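Local atomic coordinates of response regulator receiver protein (Dyadobacter fermentans, PDB entry 4XLT), a protein that probably serves as a CheY-like receiver in bacterial signalling, taking up a phosphoryl group on an aspartate to switch its state. Residues Met4-Leu16 against Leu23-Ser37. Numbering follows the deposited sequence.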
loop_
_atom_site.group_PDB
_atom_site.type_symbol
_atom_site.label_atom_id
_atom_site.label_comp_id
_atom_site.label_asym_id
_atom_site.label_seq_id
_atom_site.Cartn_x
_atom_site.Cartn_y
_atom_site.Cartn_z
HETATM N N MSE A 4 -2.151 11.138 17.874
HETATM C CA MSE A 4 -2.528 9.796 17.444
HETATM C C MSE A 4 -3.818 9.308 18.082
HETATM O O MSE A 4 -4.129 9.641 19.226
HETATM C CB MSE A 4 -1.418 8.795 17.763
HETATM C CG MSE A 4 -0.063 9.150 17.197
HETATM SE SE MSE A 4 1.211 7.703 17.467
HETATM C CE MSE A 4 2.857 8.691 17.135
ATOM N N ASP A 5 -4.564 8.504 17.334
ATOM C CA ASP A 5 -5.691 7.776 17.890
ATOM C C ASP A 5 -5.249 6.356 18.214
ATOM O O ASP A 5 -4.376 5.802 17.546
ATOM C CB ASP A 5 -6.874 7.754 16.920
ATOM C CG ASP A 5 -7.472 9.129 16.692
ATOM O OD1 ASP A 5 -7.188 10.046 17.492
ATOM O OD2 ASP A 5 -8.236 9.288 15.716
ATOM N N PHE A 6 -5.846 5.772 19.246
ATOM C CA PHE A 6 -5.546 4.395 19.603
ATOM C C PHE A 6 -6.799 3.536 19.592
ATOM O O PHE A 6 -7.831 3.903 20.151
ATOM C CB PHE A 6 -4.872 4.326 20.972
ATOM C CG PHE A 6 -3.377 4.461 20.918
ATOM C CD1 PHE A 6 -2.789 5.687 20.659
ATOM C CD2 PHE A 6 -2.560 3.362 21.131
ATOM C CE1 PHE A 6 -1.412 5.819 20.616
ATOM C CE2 PHE A 6 -1.182 3.484 21.087
ATOM C CZ PHE A 6 -0.607 4.715 20.828
ATOM N N ILE A 7 -6.694 2.388 18.936
ATOM C CA ILE A 7 -7.778 1.424 18.895
ATOM C C ILE A 7 -7.309 0.114 19.505
ATOM O O ILE A 7 -6.353 -0.493 19.026
ATOM C CB ILE A 7 -8.264 1.188 17.456
ATOM C CG1 ILE A 7 -8.794 2.494 16.859
ATOM C CG2 ILE A 7 -9.330 0.100 17.423
ATOM C CD1 ILE A 7 -9.186 2.390 15.405
ATOM N N ILE A 8 -7.970 -0.312 20.574
ATOM C CA ILE A 8 -7.627 -1.574 21.213
ATOM C C ILE A 8 -8.694 -2.614 20.904
ATOM O O ILE A 8 -9.890 -2.349 21.034
ATOM C CB ILE A 8 -7.475 -1.423 22.739
ATOM C CG1 ILE A 8 -6.612 -0.205 23.071
ATOM C CG2 ILE A 8 -6.871 -2.682 23.342
ATOM C CD1 ILE A 8 -6.523 0.097 24.558
ATOM N N VAL A 9 -8.250 -3.792 20.474
ATOM C CA VAL A 9 -9.145 -4.900 20.160
ATOM C C VAL A 9 -8.766 -6.110 21.002
ATOM O O VAL A 9 -7.748 -6.754 20.749
ATOM C CB VAL A 9 -9.092 -5.276 18.663
ATOM C CG1 VAL A 9 -10.161 -6.310 18.339
ATOM C CG2 VAL A 9 -9.262 -4.040 17.795
ATOM N N ASP A 10 -9.582 -6.413 22.007
ATOM C CA ASP A 10 -9.280 -7.491 22.945
ATOM C C ASP A 10 -10.569 -8.127 23.470
ATOM O O ASP A 10 -11.494 -7.426 23.881
ATOM C CB ASP A 10 -8.430 -6.960 24.107
ATOM C CG ASP A 10 -7.704 -8.064 24.871
ATOM O OD1 ASP A 10 -8.254 -9.179 25.016
ATOM O OD2 ASP A 10 -6.574 -7.809 25.334
ATOM N N ASP A 11 -10.626 -9.455 23.455
ATOM C CA ASP A 11 -11.806 -10.169 23.936
ATOM C C ASP A 11 -11.868 -10.158 25.460
ATOM O O ASP A 11 -12.927 -10.386 26.048
ATOM C CB ASP A 11 -11.817 -11.609 23.424
ATOM C CG ASP A 11 -10.664 -12.427 23.969
ATOM O OD1 ASP A 11 -9.546 -11.882 24.076
ATOM O OD2 ASP A 11 -10.878 -13.614 24.297
ATOM N N SER A 12 -10.727 -9.902 26.094
ATOM C CA SER A 12 -10.665 -9.796 27.547
ATOM C C SER A 12 -11.070 -8.400 27.999
ATOM O O SER A 12 -10.365 -7.423 27.743
ATOM C CB SER A 12 -9.263 -10.125 28.058
ATOM O OG SER A 12 -9.144 -9.794 29.430
ATOM N N VAL A 13 -12.211 -8.316 28.675
ATOM C CA VAL A 13 -12.753 -7.038 29.112
ATOM C C VAL A 13 -11.840 -6.383 30.143
ATOM O O VAL A 13 -11.642 -5.168 30.125
ATOM C CB VAL A 13 -14.168 -7.208 29.694
ATOM C CG1 VAL A 13 -14.757 -5.859 30.065
ATOM C CG2 VAL A 13 -15.063 -7.916 28.689
ATOM N N PHE A 14 -11.277 -7.192 31.034
ATOM C CA PHE A 14 -10.311 -6.698 32.009
ATOM C C PHE A 14 -9.087 -6.093 31.319
ATOM O O PHE A 14 -8.704 -4.959 31.610
ATOM C CB PHE A 14 -9.882 -7.817 32.959
ATOM C CG PHE A 14 -8.764 -7.431 33.886
ATOM C CD1 PHE A 14 -8.990 -6.558 34.940
ATOM C CD2 PHE A 14 -7.489 -7.943 33.707
ATOM C CE1 PHE A 14 -7.960 -6.198 35.795
ATOM C CE2 PHE A 14 -6.456 -7.589 34.558
ATOM C CZ PHE A 14 -6.693 -6.717 35.604
ATOM N N ASP A 15 -8.484 -6.846 30.402
ATOM C CA ASP A 15 -7.311 -6.360 29.678
ATOM C C ASP A 15 -7.643 -5.124 28.848
ATOM O O ASP A 15 -6.834 -4.204 28.750
ATOM C CB ASP A 15 -6.731 -7.451 28.772
ATOM C CG ASP A 15 -6.118 -8.597 29.556
ATOM O OD1 ASP A 15 -5.834 -8.415 30.759
ATOM O OD2 ASP A 15 -5.911 -9.679 28.966
ATOM N N LEU A 16 -8.836 -5.107 28.259
ATOM C CA LEU A 16 -9.267 -3.999 27.414
ATOM C C LEU A 16 -9.274 -2.670 28.168
ATOM O O LEU A 16 -8.628 -1.709 27.751
ATOM C CB LEU A 16 -10.659 -4.281 26.844
ATOM C CG LEU A 16 -11.133 -3.379 25.706
ATOM C CD1 LEU A 16 -10.206 -3.499 24.508
ATOM C CD2 LEU A 16 -12.556 -3.726 25.311
ATOM N N LEU A 23 -2.779 3.732 28.718
ATOM C CA LEU A 23 -2.514 4.607 27.581
ATOM C C LEU A 23 -2.964 6.039 27.860
ATOM O O LEU A 23 -2.298 6.998 27.469
ATOM C CB LEU A 23 -3.203 4.075 26.321
ATOM C CG LEU A 23 -2.585 2.816 25.712
ATOM C CD1 LEU A 23 -3.407 2.322 24.531
ATOM C CD2 LEU A 23 -1.147 3.081 25.293
ATOM N N LEU A 24 -4.099 6.177 28.538
ATOM C CA LEU A 24 -4.594 7.490 28.930
ATOM C C LEU A 24 -3.740 8.081 30.044
ATOM O O LEU A 24 -3.561 9.297 30.118
ATOM C CB LEU A 24 -6.055 7.408 29.378
ATOM C CG LEU A 24 -7.087 7.172 28.276
ATOM C CD1 LEU A 24 -8.485 7.109 28.867
ATOM C CD2 LEU A 24 -6.992 8.263 27.222
ATOM N N LYS A 25 -3.213 7.214 30.906
ATOM C CA LYS A 25 -2.394 7.643 32.036
ATOM C C LYS A 25 -1.111 8.319 31.565
ATOM O O LYS A 25 -0.598 9.225 32.222
ATOM C CB LYS A 25 -2.059 6.455 32.940
ATOM N N SER A 26 -0.596 7.871 30.425
ATOM C CA SER A 26 0.558 8.516 29.812
ATOM C C SER A 26 0.094 9.588 28.833
ATOM O O SER A 26 -1.085 9.650 28.480
ATOM C CB SER A 26 1.442 7.490 29.102
ATOM O OG SER A 26 0.746 6.858 28.040
ATOM N N GLY A 27 1.021 10.431 28.395
ATOM C CA GLY A 27 0.706 11.460 27.421
ATOM C C GLY A 27 0.831 10.939 26.001
ATOM O O GLY A 27 1.012 11.707 25.057
ATOM N N LEU A 28 0.730 9.624 25.854
ATOM C CA LEU A 28 0.916 8.978 24.564
ATOM C C LEU A 28 -0.273 9.222 23.641
ATOM O O LEU A 28 -0.120 9.281 22.420
ATOM C CB LEU A 28 1.138 7.480 24.755
ATOM C CG LEU A 28 1.771 6.726 23.589
ATOM C CD1 LEU A 28 3.125 7.328 23.238
ATOM C CD2 LEU A 28 1.908 5.254 23.941
ATOM N N THR A 29 -1.456 9.365 24.232
ATOM C CA THR A 29 -2.674 9.611 23.468
ATOM C C THR A 29 -3.781 10.150 24.362
ATOM O O THR A 29 -3.712 10.039 25.585
ATOM C CB THR A 29 -3.178 8.334 22.772
ATOM O OG1 THR A 29 -4.402 8.612 22.079
ATOM C CG2 THR A 29 -3.420 7.228 23.789
ATOM N N THR A 30 -4.802 10.728 23.742
ATOM C CA THR A 30 -5.937 11.269 24.479
ATOM C C THR A 30 -7.249 10.673 23.981
ATOM O O THR A 30 -8.307 10.897 24.568
ATOM C CB THR A 30 -6.004 12.804 24.370
ATOM O OG1 THR A 30 -6.026 13.187 22.989
ATOM C CG2 THR A 30 -4.798 13.441 25.047
ATOM N N SER A 31 -7.175 9.908 22.896
ATOM C CA SER A 31 -8.365 9.294 22.318
ATOM C C SER A 31 -8.193 7.788 22.151
ATOM O O SER A 31 -7.572 7.323 21.194
ATOM C CB SER A 31 -8.700 9.941 20.971
ATOM O OG SER A 31 -7.622 9.820 20.061
ATOM N N VAL A 32 -8.752 7.031 23.089
ATOM C CA VAL A 32 -8.686 5.577 23.031
ATOM C C VAL A 32 -10.055 4.972 22.748
ATOM O O VAL A 32 -11.001 5.156 23.513
ATOM C CB VAL A 32 -8.140 4.979 24.339
ATOM C CG1 VAL A 32 -8.023 3.468 24.216
ATOM C CG2 VAL A 32 -6.795 5.596 24.680
ATOM N N ARG A 33 -10.149 4.249 21.639
ATOM C CA ARG A 33 -11.363 3.534 21.282
ATOM C C ARG A 33 -11.174 2.054 21.605
ATOM O O ARG A 33 -10.138 1.475 21.280
ATOM C CB ARG A 33 -11.683 3.741 19.801
ATOM C CG ARG A 33 -13.156 3.694 19.457
ATOM C CD ARG A 33 -13.371 3.946 17.975
ATOM N NE ARG A 33 -12.850 5.242 17.552
ATOM C CZ ARG A 33 -13.575 6.354 17.490
ATOM N NH1 ARG A 33 -14.860 6.333 17.824
ATOM N NH2 ARG A 33 -13.016 7.489 17.092
ATOM N N THR A 34 -12.158 1.443 22.257
ATOM C CA THR A 34 -12.028 0.047 22.674
ATOM C C THR A 34 -13.077 -0.860 22.041
ATOM O O THR A 34 -14.261 -0.524 21.999
ATOM C CB THR A 34 -12.123 -0.098 24.207
ATOM O OG1 THR A 34 -13.351 0.475 24.670
ATOM C CG2 THR A 34 -10.952 0.597 24.887
ATOM N N PHE A 35 -12.637 -2.017 21.560
ATOM C CA PHE A 35 -13.547 -2.985 20.961
ATOM C C PHE A 35 -13.375 -4.368 21.573
ATOM O O PHE A 35 -12.256 -4.861 21.724
ATOM C CB PHE A 35 -13.343 -3.057 19.447
ATOM C CG PHE A 35 -13.669 -1.779 18.734
ATOM C CD1 PHE A 35 -14.985 -1.443 18.456
ATOM C CD2 PHE A 35 -12.661 -0.916 18.338
ATOM C CE1 PHE A 35 -15.289 -0.267 17.799
ATOM C CE2 PHE A 35 -12.957 0.262 17.679
ATOM C CZ PHE A 35 -14.273 0.588 17.410
ATOM N N ASN A 36 -14.499 -4.987 21.911
ATOM C CA ASN A 36 -14.513 -6.295 22.547
ATOM C C ASN A 36 -14.603 -7.416 21.515
ATOM O O ASN A 36 -14.487 -8.596 21.850
ATOM C CB ASN A 36 -15.681 -6.381 23.533
ATOM C CG ASN A 36 -15.545 -7.535 24.504
ATOM O OD1 ASN A 36 -14.455 -8.076 24.693
ATOM N ND2 ASN A 36 -16.652 -7.915 25.133
ATOM N N SER A 37 -14.809 -7.038 20.257
ATOM C CA SER A 37 -14.935 -8.008 19.173
ATOM C C SER A 37 -14.316 -7.498 17.875
ATOM O O SER A 37 -14.364 -6.303 17.575
ATOM C CB SER A 37 -16.404 -8.359 18.940
ATOM O OG SER A 37 -17.142 -7.207 18.576
HETATM O O HOH W 1 -9.169 6.369 19.081
#
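F6 puts its ring into the corner between T29, L23 and L28. F6 CD1 lies 3.4 Å from T29 CB, L23 CD1 comes within 3.7 Å of F6 CD2, and L28 CD2 closes on F6 CZ at the far end; L126 of helix 119-129 also packs here. T29 turns OG1 away from its own N (chi1 178°), which lets the hydroxyl donate to M4 O, tilted out of the carbonyl plane at 3.0 Å; T29 OG1 also accepts from S31 N, closing an ST turn. A glycine at T29 would probably leave M4 O without this donor and open a gap beside the F6 ring. Past this corner the two segments pair as parallel strands, 4-9 beside the edge strand 31-35, the first beta-alpha-beta unit of the receiver domain's CheY-like fold, with helix 13-25 as the crossover. R33 uses both its N and its O, to F6 O and I8 N, while F35 N donates to I8 O at 2.8 Å. On the face opposite F6, the edge of the F35 ring receives I7 CG2, 3.6 Å from F35 CD2 and in the ring plane, and H44 of helix 38-46 meets the same ring. On the F6 side, I8 CD1 reaches L23 CD1 tip to tip at 3.8 Å. N36 CA makes a CA-H...O contact with D10 O. Beyond D10, whose carboxylate pairs with K115, L16 lays CG against T34 CB, 3.7 Å away.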